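Local structure of citryl-spermidine/3,4-dihydroxybenzoyl-citryl-spermidine:spermidine ligase (Bacillus anthracis, 3TO3) at residues 425-428 with 429-433; 508-512 with 513-517; 551-554 with 555-558; 594-597 with 598-602. The protein catalyses the ATP-dependent condensation of spermidine with citryl-spermidine intermediates, a step in making the siderophore petrobactin. One frame throughout, in Å; residues are numbered along the deposited sequence.

Interaction 1 of 4, residues 425-428 with 429-433; sequences VIHL and VVEHG
His-427 and Glu-431 both carry CG anti to the backbone N (chi1 -173° and 166°), which sends the two side chains, one helical turn apart, in the same direction and lays them alongside each other. CB of Glu-431 sits over one face of the His-427 ring, 4.1 Å from its centroid and nearer the rim, a CH-pi contact. Beyond it the carboxylate is turned 80° against the imidazole; Glu-431 OE1 stays 3.6 Å from His-427 NE2, which is bonded to Asp-335 OD2. The same Asp-335 oxygen also takes His-432 NE2, and His-427 ND1 pairs with His-546 NE2, so both ring nitrogens of His-427 are held and its rotation is fixed. On another side of the helix, CG2 of Val-430 lies 4.1 Å from CG2 of Ile-426 and 3.3 Å from Ile-426 O. Underneath run i to i+4 backbone bonds: Val-430 N to Ile-426 O is 2.9 Å and Glu-431 N to His-427 O 2.8 Å, while the next, His-432 N to Leu-428 O, is weak. Gly-433 then leaves helical geometry with positive phi, a left-handed glycine closing the C-terminal turn of helix 410-432.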
loop_
_atom_site.group_PDB
_atom_site.type_symbol
_atom_site.label_atom_id
_atom_site.label_comp_id
_atom_site.label_asym_id
_atom_site.label_seq_id
_atom_site.Cartn_x
_atom_site.Cartn_y
_atom_site.Cartn_z
ATOM N N VAL B 425 24.303 -16.898 27.321
ATOM C CA VAL B 425 24.442 -15.956 26.234
ATOM C C VAL B 425 25.743 -15.175 26.381
ATOM O O VAL B 425 26.479 -15.013 25.411
ATOM C CB VAL B 425 23.266 -14.954 26.171
ATOM C CG1 VAL B 425 23.487 -13.988 25.036
ATOM C CG2 VAL B 425 21.919 -15.678 26.010
ATOM N N ILE B 426 26.034 -14.699 27.593
ATOM C CA ILE B 426 27.243 -13.900 27.834
ATOM C C ILE B 426 28.480 -14.787 27.689
ATOM O O ILE B 426 29.512 -14.372 27.135
ATOM C CB ILE B 426 27.202 -13.214 29.238
ATOM C CG1 ILE B 426 26.045 -12.222 29.283
ATOM C CG2 ILE B 426 28.490 -12.485 29.542
ATOM C CD1 ILE B 426 25.815 -11.576 30.644
ATOM N N HIS B 427 28.363 -16.023 28.181
ATOM C CA HIS B 427 29.418 -16.996 27.987
ATOM C C HIS B 427 29.795 -17.188 26.509
ATOM O O HIS B 427 30.974 -17.221 26.176
ATOM C CB HIS B 427 29.042 -18.330 28.602
ATOM C CG HIS B 427 30.153 -19.321 28.580
ATOM N ND1 HIS B 427 31.100 -19.395 29.580
ATOM C CD2 HIS B 427 30.478 -20.276 27.677
ATOM C CE1 HIS B 427 31.967 -20.358 29.293
ATOM N NE2 HIS B 427 31.606 -20.912 28.149
ATOM N N LEU B 428 28.787 -17.339 25.643
ATOM C CA LEU B 428 28.973 -17.436 24.198
ATOM C C LEU B 428 29.767 -16.250 23.664
ATOM O O LEU B 428 30.661 -16.410 22.833
ATOM C CB LEU B 428 27.611 -17.465 23.494
ATOM C CG LEU B 428 26.982 -18.839 23.329
ATOM C CD1 LEU B 428 25.596 -18.755 22.730
ATOM C CD2 LEU B 428 27.899 -19.700 22.452
ATOM N N VAL B 429 29.424 -15.051 24.126
ATOM C CA VAL B 429 30.127 -13.851 23.701
ATOM C C VAL B 429 31.598 -13.889 24.113
ATOM O O VAL B 429 32.490 -13.685 23.287
ATOM C CB VAL B 429 29.471 -12.573 24.274
ATOM C CG1 VAL B 429 30.447 -11.395 24.232
ATOM C CG2 VAL B 429 28.184 -12.264 23.518
ATOM N N VAL B 430 31.855 -14.177 25.383
ATOM C CA VAL B 430 33.222 -14.049 25.925
ATOM C C VAL B 430 34.151 -15.214 25.573
ATOM O O VAL B 430 35.342 -15.042 25.247
ATOM C CB VAL B 430 33.173 -13.862 27.445
ATOM C CG1 VAL B 430 34.573 -13.692 28.014
ATOM C CG2 VAL B 430 32.225 -12.678 27.832
ATOM N N GLU B 431 33.625 -16.423 25.659
ATOM C CA GLU B 431 34.462 -17.579 25.369
ATOM C C GLU B 431 34.563 -17.761 23.871
ATOM O O GLU B 431 35.592 -18.171 23.382
ATOM C CB GLU B 431 33.910 -18.853 26.027
ATOM C CG GLU B 431 34.533 -20.150 25.509
ATOM C CD GLU B 431 35.520 -20.781 26.494
ATOM O OE1 GLU B 431 35.068 -21.524 27.407
ATOM O OE2 GLU B 431 36.739 -20.539 26.353
ATOM N N HIS B 432 33.448 -17.573 23.165
ATOM C CA HIS B 432 33.434 -17.794 21.724
ATOM C C HIS B 432 33.491 -16.610 20.750
ATOM O O HIS B 432 33.625 -16.828 19.547
ATOM C CB HIS B 432 32.266 -18.721 21.392
ATOM C CG HIS B 432 32.349 -20.022 22.116
ATOM N ND1 HIS B 432 33.248 -21.002 21.761
ATOM C CD2 HIS B 432 31.701 -20.480 23.210
ATOM C CE1 HIS B 432 33.138 -22.020 22.594
ATOM N NE2 HIS B 432 32.206 -21.730 23.482
ATOM N N GLY B 433 33.431 -15.380 21.261
ATOM C CA GLY B 433 33.232 -14.206 20.415
ATOM C C GLY B 433 32.002 -14.202 19.503
ATOM O O GLY B 433 32.018 -13.637 18.416
#

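Interaction 2 of 4, residues 508-512 with 513-517; sequences VLDAL and FLFNV
Phe-513 carries Leu-512 over one face of its ring: CD2 of the leucine stands 4.3 Å from the ring centroid, 22° off the normal and displaced toward the rim. At the ring edge come Leu-509 CD2 and, in plane, Val-517 CB, while Val-508 CG1 runs alongside and meets Phe-513 CE2 at 3.8 Å. Trp-536 meets the same ring edge-to-face. The second aromatic, Phe-515, has Leu-514 CD2 over the centre of one face and an edge-to-face neighbour in Tyr-163. Its CD2 comes obliquely to Asp-510 O (3.1 Å), and its CE2 lies 3.6 Å from Asp-510 OD1, with carboxylate and ring planes 59° apart. Leu-514 CD1 and Phe-515 CE2 thus flank OD1, a buried oxygen without a polar partner in the model; OD2 has a weak bond from Glu-570 N. Leu-512 has CG anti to its N, letting CD1 reach Val-517 CG2. The backbone bonds span five positions: Phe-513 N to Val-508 O is weak, Leu-514 N to Leu-509 O is 2.8 Å and nearly straight, Phe-515 N to Asp-510 O is 3.2 Å, and Val-517 N to Leu-512 O is 2.9 Å. Asn-516 is gripped at both ends of its amide, by Tyr-391 OH at OD1 and Ser-438 O at ND2. Tyr-391 binds ATP, and the Asn-516 side chain is itself about 5 Å from the nucleotide. Such i to i+5 bonds in place of i to i+4 mark pi-type turns, which widen helix 502-528 beside the ATP pocket.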
loop_
_atom_site.group_PDB
_atom_site.type_symbol
_atom_site.label_atom_id
_atom_site.label_comp_id
_atom_site.label_asym_id
_atom_site.label_seq_id
_atom_site.Cartn_x
_atom_site.Cartn_y
_atom_site.Cartn_z
ATOM N N VAL B 508 25.425 -7.293 24.215
ATOM C CA VAL B 508 25.056 -7.624 25.574
ATOM C C VAL B 508 24.255 -6.494 26.308
ATOM O O VAL B 508 23.162 -6.731 26.857
ATOM C CB VAL B 508 26.278 -8.090 26.387
ATOM C CG1 VAL B 508 25.906 -8.232 27.854
ATOM C CG2 VAL B 508 26.830 -9.445 25.816
ATOM N N LEU B 509 24.805 -5.281 26.314
ATOM C CA LEU B 509 24.215 -4.185 27.061
ATOM C C LEU B 509 22.887 -3.791 26.432
ATOM O O LEU B 509 21.879 -3.671 27.132
ATOM C CB LEU B 509 25.152 -2.965 27.133
ATOM C CG LEU B 509 26.452 -3.248 27.881
ATOM C CD1 LEU B 509 27.250 -1.939 28.017
ATOM C CD2 LEU B 509 26.196 -3.904 29.247
ATOM N N ASP B 510 22.913 -3.595 25.117
ATOM C CA ASP B 510 21.789 -3.078 24.349
ATOM C C ASP B 510 20.717 -4.121 24.046
ATOM O O ASP B 510 19.544 -3.897 24.253
ATOM C CB ASP B 510 22.323 -2.506 23.031
ATOM C CG ASP B 510 21.532 -1.320 22.531
ATOM O OD1 ASP B 510 21.063 -0.530 23.359
ATOM O OD2 ASP B 510 21.402 -1.157 21.300
ATOM N N ALA B 511 21.103 -5.275 23.553
ATOM C CA ALA B 511 20.080 -6.209 23.141
ATOM C C ALA B 511 19.593 -7.057 24.330
ATOM O O ALA B 511 18.407 -7.046 24.676
ATOM C CB ALA B 511 20.534 -7.047 21.982
ATOM N N LEU B 512 20.499 -7.816 24.929
ATOM C CA LEU B 512 20.133 -8.643 26.079
ATOM C C LEU B 512 19.503 -7.861 27.245
ATOM O O LEU B 512 18.483 -8.289 27.791
ATOM C CB LEU B 512 21.338 -9.445 26.581
ATOM C CG LEU B 512 21.056 -10.456 27.698
ATOM C CD1 LEU B 512 20.063 -11.586 27.277
ATOM C CD2 LEU B 512 22.384 -11.051 28.199
ATOM N N PHE B 513 20.108 -6.733 27.617
ATOM C CA PHE B 513 19.771 -6.039 28.868
ATOM C C PHE B 513 18.808 -4.890 28.664
ATOM O O PHE B 513 17.664 -4.996 29.034
ATOM C CB PHE B 513 21.026 -5.574 29.614
ATOM C CG PHE B 513 21.764 -6.698 30.304
ATOM C CD1 PHE B 513 21.071 -7.768 30.834
ATOM C CD2 PHE B 513 23.135 -6.696 30.396
ATOM C CE1 PHE B 513 21.726 -8.807 31.466
ATOM C CE2 PHE B 513 23.795 -7.730 31.008
ATOM C CZ PHE B 513 23.091 -8.796 31.547
ATOM N N LEU B 514 19.272 -3.823 28.031
ATOM C CA LEU B 514 18.473 -2.635 27.836
ATOM C C LEU B 514 17.087 -2.919 27.225
ATOM O O LEU B 514 16.092 -2.507 27.787
ATOM C CB LEU B 514 19.264 -1.590 27.024
ATOM C CG LEU B 514 18.698 -0.165 26.936
ATOM C CD1 LEU B 514 19.760 0.838 26.466
ATOM C CD2 LEU B 514 17.527 -0.129 25.988
ATOM N N PHE B 515 17.005 -3.616 26.098
ATOM C CA PHE B 515 15.692 -3.831 25.447
ATOM C C PHE B 515 14.957 -5.095 25.872
ATOM O O PHE B 515 13.859 -5.344 25.402
ATOM C CB PHE B 515 15.793 -3.846 23.904
ATOM C CG PHE B 515 16.165 -2.523 23.316
ATOM C CD1 PHE B 515 15.347 -1.413 23.498
ATOM C CD2 PHE B 515 17.356 -2.376 22.585
ATOM C CE1 PHE B 515 15.709 -0.171 22.966
ATOM C CE2 PHE B 515 17.724 -1.139 22.040
ATOM C CZ PHE B 515 16.905 -0.035 22.231
ATOM N N ASN B 516 15.575 -5.922 26.704
ATOM C CA ASN B 516 14.939 -7.170 27.048
ATOM C C ASN B 516 14.885 -7.455 28.569
ATOM O O ASN B 516 13.858 -7.232 29.191
ATOM C CB ASN B 516 15.683 -8.246 26.272
ATOM C CG ASN B 516 15.230 -9.619 26.586
ATOM O OD1 ASN B 516 14.115 -9.824 27.044
ATOM N ND2 ASN B 516 16.097 -10.597 26.323
ATOM N N VAL B 517 16.014 -7.817 29.174
ATOM C CA VAL B 517 16.042 -8.264 30.568
ATOM C C VAL B 517 15.699 -7.109 31.491
ATOM O O VAL B 517 15.197 -7.311 32.580
ATOM C CB VAL B 517 17.421 -8.905 30.946
ATOM C CG1 VAL B 517 17.616 -8.963 32.414
ATOM C CG2 VAL B 517 17.569 -10.303 30.360
#

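Interaction 3 of 4, residues 551-554 with 555-558; sequences PHLK and DRFE
Leu-553 and Phe-557, joined by a backbone bond, mark the entry to helix 554-560, where a 3-10 turn at 551-553 runs into the first alpha-helical turn. Lys-554 N reaches back to Pro-551 O at 2.9 Å, an i to i+3 bond, whereas Phe-557 N to Leu-553 O and Glu-558 N to Lys-554 O, both 2.8 Å, span four residues.

Apolar contact is slight: Leu-553 CD2 touches the aliphatic CD of Arg-556 at 4.1 Å, crossing at a slant.

Outward links are polar and aromatic. Arg-556 is extended from CG to NE, which carries its guanidinium away from the turn; there NH1 bonds Val-430 O, NH2 bonds Phe-470 O, and the group makes a cation-pi contact with Phe-470. Phe-557 has CG anti to its N (chi1 174°), pointing its ring off the turn to stack with Phe-547.

The charged pair is Lys-554 and Glu-558, one turn apart on the exposed side. Lys-554 is extended until its last torsion, which bends NZ aside (chi4 79°). Beyond salt-bridge range, the charges would attract only at a distance: Lys-554 NZ is 4.3 Å from Glu-558 OE2, which lies nearer the methylene, 3.5 Å from Lys-554 CE.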
loop_
_atom_site.group_PDB
_atom_site.type_symbol
_atom_site.label_atom_id
_atom_site.label_comp_id
_atom_site.label_asym_id
_atom_site.label_seq_id
_atom_site.Cartn_x
_atom_site.Cartn_y
_atom_site.Cartn_z
ATOM N N PRO B 551 39.209 -18.451 34.818
ATOM C CA PRO B 551 40.330 -17.503 34.862
ATOM C C PRO B 551 40.927 -17.241 33.478
ATOM O O PRO B 551 41.373 -16.126 33.185
ATOM C CB PRO B 551 41.376 -18.227 35.732
ATOM C CG PRO B 551 40.615 -19.200 36.521
ATOM C CD PRO B 551 39.437 -19.616 35.688
ATOM N N HIS B 552 40.963 -18.267 32.638
ATOM C CA HIS B 552 41.499 -18.080 31.298
ATOM C C HIS B 552 40.677 -17.037 30.506
ATOM O O HIS B 552 41.131 -16.480 29.504
ATOM C CB HIS B 552 41.610 -19.421 30.556
ATOM C CG HIS B 552 40.291 -20.045 30.213
ATOM N ND1 HIS B 552 39.630 -20.905 31.065
ATOM C CD2 HIS B 552 39.521 -19.949 29.100
ATOM C CE1 HIS B 552 38.506 -21.304 30.493
ATOM N NE2 HIS B 552 38.417 -20.741 29.299
ATOM N N LEU B 553 39.470 -16.756 30.977
ATOM C CA LEU B 553 38.625 -15.791 30.293
ATOM C C LEU B 553 38.752 -14.379 30.855
ATOM O O LEU B 553 38.137 -13.454 30.341
ATOM C CB LEU B 553 37.165 -16.252 30.313
ATOM C CG LEU B 553 36.895 -17.534 29.519
ATOM C CD1 LEU B 553 35.443 -17.887 29.489
ATOM C CD2 LEU B 553 37.389 -17.368 28.103
ATOM N N LYS B 554 39.563 -14.202 31.892
ATOM C CA LYS B 554 39.568 -12.933 32.615
ATOM C C LYS B 554 39.857 -11.746 31.723
ATOM O O LYS B 554 39.128 -10.756 31.746
ATOM C CB LYS B 554 40.579 -12.946 33.756
ATOM C CG LYS B 554 40.530 -11.692 34.624
ATOM C CD LYS B 554 41.599 -11.751 35.711
ATOM C CE LYS B 554 41.362 -10.743 36.823
ATOM N NZ LYS B 554 40.314 -11.216 37.776
ATOM N N ASP B 555 40.927 -11.830 30.944
ATOM C CA ASP B 555 41.371 -10.665 30.183
ATOM C C ASP B 555 40.431 -10.402 29.024
ATOM O O ASP B 555 40.296 -9.273 28.569
ATOM C CB ASP B 555 42.816 -10.822 29.716
ATOM C CG ASP B 555 43.830 -10.543 30.836
ATOM O OD1 ASP B 555 43.499 -9.757 31.757
ATOM O OD2 ASP B 555 44.961 -11.096 30.796
ATOM N N ARG B 556 39.781 -11.459 28.558
ATOM C CA ARG B 556 38.786 -11.364 27.500
ATOM C C ARG B 556 37.553 -10.683 28.053
ATOM O O ARG B 556 36.980 -9.808 27.409
ATOM C CB ARG B 556 38.381 -12.756 27.040
ATOM C CG ARG B 556 38.570 -13.054 25.565
ATOM C CD ARG B 556 38.837 -14.542 25.439
ATOM N NE ARG B 556 39.243 -14.966 24.112
ATOM C CZ ARG B 556 38.397 -15.366 23.179
ATOM N NH1 ARG B 556 37.100 -15.377 23.432
ATOM N NH2 ARG B 556 38.852 -15.748 21.998
ATOM N N PHE B 557 37.144 -11.123 29.244
ATOM C CA PHE B 557 35.999 -10.567 29.930
ATOM C C PHE B 557 36.223 -9.086 30.231
ATOM O O PHE B 557 35.339 -8.257 30.022
ATOM C CB PHE B 557 35.683 -11.360 31.211
ATOM C CG PHE B 557 34.576 -10.746 32.060
ATOM C CD1 PHE B 557 34.862 -10.184 33.304
ATOM C CD2 PHE B 557 33.255 -10.728 31.608
ATOM C CE1 PHE B 557 33.854 -9.617 34.087
ATOM C CE2 PHE B 557 32.238 -10.153 32.389
ATOM C CZ PHE B 557 32.540 -9.600 33.625
ATOM N N GLU B 558 37.416 -8.747 30.687
ATOM C CA GLU B 558 37.702 -7.360 30.951
ATOM C C GLU B 558 37.611 -6.520 29.692
ATOM O O GLU B 558 37.000 -5.452 29.715
ATOM C CB GLU B 558 39.069 -7.198 31.603
ATOM C CG GLU B 558 38.977 -7.045 33.105
ATOM C CD GLU B 558 40.227 -7.527 33.833
ATOM O OE1 GLU B 558 41.336 -7.469 33.234
ATOM O OE2 GLU B 558 40.093 -7.975 35.005
#

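Interaction 4 of 4, residues 594-597 with 598-602; sequences RARQ and LNIQK
Arg-594 gives its carbonyl to Leu-598 N (3.0 Å), and the same leucine covers one face of its guanidinium. Leu-598 CD1 lies over that face, toward the rim, 3.9 Å from Arg-594 NH2; the arginine chain, extended from CG to NE, projects outward from the helix. Ala-595 follows with a nearly linear bond, Asn-599 N to Ala-595 O at 2.8 Å, while its methyl faces Met-537 and Val-540 of helix 532-547.

Arg-596 makes the side-chain hydrogen bond of the contact. A bend at chi2 (76°) leans the chain toward the following turn, where its guanidinium meets two residues in different ways. Near the edge, slightly out of the guanidinium plane, Arg-596 NH1 donates to Asn-599 OD1 at 2.8 Å; the oxygen receives it nearly end-on to its C=O, although the N-H angle is only 131° and the amide is turned 34° from the guanidinium. Over the face, Ile-600 CG1 sits above the centre, 3.7 Å from Arg-596 CZ. A long, weak ion pair joins NH1 to Glu-544 as well.

Gln-597 ends the segment with a weak acceptor role toward Gln-601 N. That amide is closer to Leu-598 O, at 2.7 Å, which also takes Lys-602 NZ at 2.9 Å from the opposite face of its plane. The ammonium of Lys-602 at Leu-598 O would be expected to interact favourably with the negative, C-terminal end of the helix dipole, while Arg-596 combines polar pairing near its edge with apolar cover on its face.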
loop_
_atom_site.group_PDB
_atom_site.type_symbol
_atom_site.label_atom_id
_atom_site.label_comp_id
_atom_site.label_asym_id
_atom_site.label_seq_id
_atom_site.Cartn_x
_atom_site.Cartn_y
_atom_site.Cartn_z
ATOM N N ARG B 594 27.393 0.884 38.453
ATOM C CA ARG B 594 27.274 1.231 39.857
ATOM C C ARG B 594 27.094 -0.033 40.684
ATOM O O ARG B 594 27.637 -0.162 41.769
ATOM C CB ARG B 594 26.116 2.199 40.109
ATOM C CG ARG B 594 26.128 2.763 41.537
ATOM C CD ARG B 594 25.240 3.995 41.683
ATOM N NE ARG B 594 25.277 4.552 43.037
ATOM C CZ ARG B 594 24.401 4.256 43.995
ATOM N NH1 ARG B 594 24.510 4.818 45.196
ATOM N NH2 ARG B 594 23.412 3.398 43.750
ATOM N N ALA B 595 26.336 -0.975 40.149
ATOM C CA ALA B 595 26.135 -2.217 40.843
ATOM C C ALA B 595 27.493 -2.900 41.138
ATOM O O ALA B 595 27.739 -3.361 42.260
ATOM C CB ALA B 595 25.223 -3.116 40.030
ATOM N N ARG B 596 28.382 -2.938 40.144
ATOM C CA ARG B 596 29.719 -3.487 40.365
ATOM C C ARG B 596 30.522 -2.692 41.409
ATOM O O ARG B 596 31.163 -3.271 42.268
ATOM C CB ARG B 596 30.492 -3.595 39.057
ATOM C CG ARG B 596 31.953 -3.951 39.242
ATOM C CD ARG B 596 32.163 -5.403 39.579
ATOM N NE ARG B 596 33.589 -5.715 39.605
ATOM C CZ ARG B 596 34.134 -6.673 40.342
ATOM N NH1 ARG B 596 33.376 -7.426 41.120
ATOM N NH2 ARG B 596 35.441 -6.868 40.304
ATOM N N GLN B 597 30.466 -1.370 41.343
ATOM C CA GLN B 597 31.065 -0.533 42.369
ATOM C C GLN B 597 30.650 -0.994 43.755
ATOM O O GLN B 597 31.479 -1.077 44.669
ATOM C CB GLN B 597 30.604 0.904 42.192
ATOM C CG GLN B 597 30.978 1.505 40.868
ATOM C CD GLN B 597 32.430 1.883 40.823
ATOM O OE1 GLN B 597 33.314 1.020 40.803
ATOM N NE2 GLN B 597 32.696 3.186 40.822
ATOM N N LEU B 598 29.361 -1.281 43.916
ATOM C CA LEU B 598 28.843 -1.677 45.218
ATOM C C LEU B 598 29.197 -3.126 45.573
ATOM O O LEU B 598 29.639 -3.396 46.689
ATOM C CB LEU B 598 27.344 -1.422 45.292
ATOM C CG LEU B 598 27.015 0.062 45.154
ATOM C CD1 LEU B 598 25.572 0.279 44.695
ATOM C CD2 LEU B 598 27.294 0.789 46.469
ATOM N N ASN B 599 29.027 -4.039 44.618
ATOM C CA ASN B 599 29.458 -5.430 44.767
ATOM C C ASN B 599 30.924 -5.478 45.234
ATOM O O ASN B 599 31.314 -6.340 46.010
ATOM C CB ASN B 599 29.185 -6.225 43.454
ATOM C CG ASN B 599 30.040 -7.523 43.307
ATOM O OD1 ASN B 599 31.082 -7.523 42.647
ATOM N ND2 ASN B 599 29.566 -8.624 43.881
ATOM N N ILE B 600 31.723 -4.517 44.794
ATOM C CA ILE B 600 33.114 -4.430 45.221
ATOM C C ILE B 600 33.229 -4.037 46.703
ATOM O O ILE B 600 34.151 -4.466 47.393
ATOM C CB ILE B 600 33.916 -3.463 44.315
ATOM C CG1 ILE B 600 34.358 -4.175 43.032
ATOM C CG2 ILE B 600 35.124 -2.921 45.034
ATOM C CD1 ILE B 600 34.941 -3.248 41.985
ATOM N N GLN B 601 32.272 -3.258 47.201
ATOM C CA GLN B 601 32.305 -2.795 48.590
ATOM C C GLN B 601 32.160 -3.898 49.632
ATOM O O GLN B 601 32.271 -3.643 50.829
ATOM C CB GLN B 601 31.242 -1.733 48.834
ATOM C CG GLN B 601 31.472 -0.456 48.065
ATOM C CD GLN B 601 30.718 0.716 48.672
ATOM O OE1 GLN B 601 30.694 1.819 48.118
ATOM N NE2 GLN B 601 30.099 0.480 49.827
ATOM N N LYS B 602 31.878 -5.114 49.194
ATOM C CA LYS B 602 31.769 -6.222 50.130
ATOM C C LYS B 602 33.133 -6.607 50.697
ATOM O O LYS B 602 33.252 -6.896 51.890
ATOM C CB LYS B 602 31.078 -7.412 49.473
ATOM C CG LYS B 602 29.757 -7.044 48.778
ATOM C CD LYS B 602 28.687 -6.542 49.755
ATOM C CE LYS B 602 28.950 -5.125 50.282
ATOM N NZ LYS B 602 28.615 -4.044 49.311
#

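In the fold
The four contacts follow one another along the chain, each within one stretch: interaction 1 on helix 410-432, interaction 2 on helix 502-528, interaction 3 at the start of helix 554-560 and interaction 4 on helix 591-600. Interactions 1 and 2 have centres about 15 Å apart and pack directly, with Ile-426 and Val-429 against Val-508, Leu-512 and Phe-513. Interaction 1 also touches interaction 3, centres about 11 Å apart, through Val-430 and Glu-431. Interaction 4 touches none of the others, but shares helix 532-547 as a neighbour with interaction 3. From the ATP-side helix of interaction 2, packing thus passes through buried interaction 1 to the surface turn of interaction 3.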